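Local coordinates for protein periplasmic beta-glucosidase (Pseudomonas aeruginosa, PDB 6R5T) that probably hydrolyses terminal, non-reducing beta-D-glucosyl residues with release of beta-D-glucose, as a periplasmic member of glycoside hydrolase family 3, at residues V221-I226 with I253-A258. The protein carries 1 engineered substitution. Residues are numbered along the deposited sequence; the frame is centred on the assembly and turned at random.
Engineered in segment 253-258: Asn255 (natural residue Asp). With BGC (beta-D-glucopyranose), chain C; GAL (beta-D-galactopyranose), chain B.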
loop_
_atom_site.group_PDB
_atom_site.type_symbol
_atom_site.label_atom_id
_atom_site.label_comp_id
_atom_site.label_asym_id
_atom_site.label_seq_id
_atom_site.Cartn_x
_atom_site.Cartn_y
_atom_site.Cartn_z
ATOM N N VAL A 221 -19.662 13.063 4.851
ATOM C CA VAL A 221 -18.337 13.340 4.254
ATOM C C VAL A 221 -17.253 12.659 5.092
ATOM O O VAL A 221 -17.363 12.583 6.306
ATOM C CB VAL A 221 -18.159 14.851 4.075
ATOM C CG1 VAL A 221 -16.823 15.138 3.431
ATOM C CG2 VAL A 221 -19.326 15.394 3.242
ATOM N N SER A 222 -16.219 12.169 4.431
ATOM C CA SER A 222 -15.132 11.421 5.093
ATOM C C SER A 222 -14.094 12.319 5.756
ATOM O O SER A 222 -14.058 13.553 5.555
ATOM C CB SER A 222 -14.535 10.484 4.089
ATOM O OG SER A 222 -13.781 11.190 3.135
ATOM N N LEU A 223 -13.217 11.690 6.528
ATOM C CA LEU A 223 -12.186 12.393 7.312
ATOM C C LEU A 223 -10.846 12.483 6.590
ATOM O O LEU A 223 -9.993 13.213 7.100
ATOM C CB LEU A 223 -12.011 11.638 8.625
ATOM C CG LEU A 223 -13.143 11.765 9.646
ATOM C CD1 LEU A 223 -12.918 10.725 10.752
ATOM C CD2 LEU A 223 -13.182 13.139 10.238
ATOM N N ASN A 224 -10.661 11.738 5.512
ATOM C CA ASN A 224 -9.347 11.628 4.843
ATOM C C ASN A 224 -9.138 12.714 3.762
ATOM O O ASN A 224 -10.124 13.304 3.235
ATOM C CB ASN A 224 -9.231 10.291 4.105
ATOM C CG ASN A 224 -10.397 10.004 3.187
ATOM O OD1 ASN A 224 -11.517 9.738 3.649
ATOM N ND2 ASN A 224 -10.176 10.061 1.877
ATOM N N THR A 225 -7.861 12.950 3.431
ATOM C CA THR A 225 -7.503 13.644 2.176
ATOM C C THR A 225 -7.812 12.741 0.991
ATOM O O THR A 225 -7.693 11.470 1.093
ATOM C CB THR A 225 -6.041 14.092 2.153
ATOM O OG1 THR A 225 -5.190 12.951 2.321
ATOM C CG2 THR A 225 -5.734 15.112 3.201
ATOM N N ILE A 226 -8.123 13.360 -0.127
ATOM C CA ILE A 226 -8.218 12.706 -1.457
ATOM C C ILE A 226 -7.224 13.459 -2.329
ATOM O O ILE A 226 -7.441 14.664 -2.566
ATOM C CB ILE A 226 -9.635 12.781 -2.034
ATOM C CG1 ILE A 226 -10.590 12.003 -1.141
ATOM C CG2 ILE A 226 -9.664 12.359 -3.502
ATOM C CD1 ILE A 226 -12.029 12.244 -1.476
ATOM N N ILE A 253 -23.417 16.123 5.281
ATOM C CA ILE A 253 -23.142 16.222 6.716
ATOM C C ILE A 253 -21.649 16.013 6.901
ATOM O O ILE A 253 -21.136 15.002 6.414
ATOM C CB ILE A 253 -23.944 15.185 7.509
ATOM C CG1 ILE A 253 -25.426 15.270 7.170
ATOM C CG2 ILE A 253 -23.639 15.303 8.987
ATOM C CD1 ILE A 253 -26.289 14.252 7.870
ATOM N N SER A 254 -21.004 16.907 7.637
ATOM C CA SER A 254 -19.591 16.723 8.008
ATOM C C SER A 254 -19.479 15.548 8.966
ATOM O O SER A 254 -20.414 15.134 9.677
ATOM C CB SER A 254 -19.011 17.957 8.619
ATOM O OG SER A 254 -19.256 17.942 10.012
ATOM N N ASN A 255 -18.282 15.016 9.015
ATOM C CA ASN A 255 -17.961 14.047 10.050
ATOM C C ASN A 255 -17.638 14.785 11.343
ATOM O O ASN A 255 -17.638 16.050 11.443
ATOM C CB ASN A 255 -16.843 13.157 9.502
ATOM C CG ASN A 255 -17.014 11.709 9.849
ATOM O OD1 ASN A 255 -17.120 11.410 11.030
ATOM N ND2 ASN A 255 -17.012 10.841 8.815
ATOM N N HIS A 256 -17.271 14.030 12.329
ATOM C CA HIS A 256 -17.283 14.499 13.720
ATOM C C HIS A 256 -16.057 15.376 13.991
ATOM O O HIS A 256 -14.948 14.853 13.966
ATOM C CB HIS A 256 -17.344 13.253 14.582
ATOM C CG HIS A 256 -17.543 13.596 15.995
ATOM N ND1 HIS A 256 -16.589 14.262 16.741
ATOM C CD2 HIS A 256 -18.616 13.405 16.804
ATOM C CE1 HIS A 256 -17.071 14.480 17.952
ATOM N NE2 HIS A 256 -18.290 13.932 18.019
ATOM N N GLY A 257 -16.199 16.704 14.157
ATOM C CA GLY A 257 -15.037 17.583 14.299
ATOM C C GLY A 257 -14.245 17.770 12.987
ATOM O O GLY A 257 -13.135 18.264 13.020
ATOM N N ALA A 258 -14.794 17.333 11.859
ATOM C CA ALA A 258 -14.075 17.331 10.558
ATOM C C ALA A 258 -13.758 18.757 10.090
ATOM O O ALA A 258 -12.703 18.961 9.479
ATOM C CB ALA A 258 -14.906 16.624 9.524
HETATM C C2 BGC C . -20.036 7.848 12.322
HETATM C C3 BGC C . -19.866 9.098 13.209
HETATM C C4 BGC C . -18.569 8.861 14.031
HETATM C C5 BGC C . -17.421 8.736 13.013
HETATM C C6 BGC C . -16.088 8.441 13.664
HETATM C C1 BGC C . -18.788 7.680 11.447
HETATM O O1 BGC C . -18.992 6.472 10.782
HETATM O O2 BGC C . -21.171 7.887 11.467
HETATM O O3 BGC C . -20.987 9.181 14.112
HETATM O O4 BGC C . -18.367 10.013 14.866
HETATM O O5 BGC C . -17.623 7.576 12.261
HETATM O O6 BGC C . -15.064 8.374 12.665
HETATM C C1 GAL B . -18.317 9.766 16.275
HETATM C C2 GAL B . -19.643 9.204 16.827
HETATM C C3 GAL B . -19.497 9.061 18.346
HETATM C C4 GAL B . -18.294 8.131 18.631
HETATM C C5 GAL B . -17.048 8.714 17.934
HETATM C C6 GAL B . -15.849 7.781 18.054
HETATM O O2 GAL B . -20.699 10.091 16.496
HETATM O O3 GAL B . -20.710 8.460 18.846
HETATM O O4 GAL B . -18.661 6.856 18.052
HETATM O O5 GAL B . -17.249 8.864 16.485
HETATM O O6 GAL B . -14.734 8.349 17.322
HETATM O O HOH W 1 -16.303 15.386 6.919
#
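The backbone N and O of Val221 are both bonded to the 253-258 segment. Its N donates to Ile253 O at 2.9 Å, almost linearly (172° at the hydrogen), which continues the parallel pairing of the two strands. Its O accepts from Asn255 ND2 at 3.1 Å; the carbonyl oxygen lies near the amide plane of Asn255, which fixes the flip of that amide. Asn255 is an engineered residue, aspartate in the natural protein. Asn255 OD1 takes the backbone N of His256 on a lone pair at 2.9 Å. The same Asn255 OD1 lies 3.3 Å from BGC C5, in the glucose unit. Leu223 crosses Asn255 at about a right angle: with CG anti to the carbonyl carbon (chi1 -72°), Leu223 CD2 packs on Asn255 CB at 3.7 Å and reaches Ala258 CB at 4.0 Å, while CD1 turns to the glucose O6. A water accepts from Asn255 N and donates to Ser222 O. Asn255 to Ala258 form a type II beta turn, and Asn255 O accepts from Ser254 OG and Ala258 N on opposite faces. Leu223, Asn255 and His256 line part of the sugar pocket at the C-terminal ends of the neighbouring barrel strands 218-221 and 251-253, with strand 172-178 beside Asn255 and helix 235-245 against Val221.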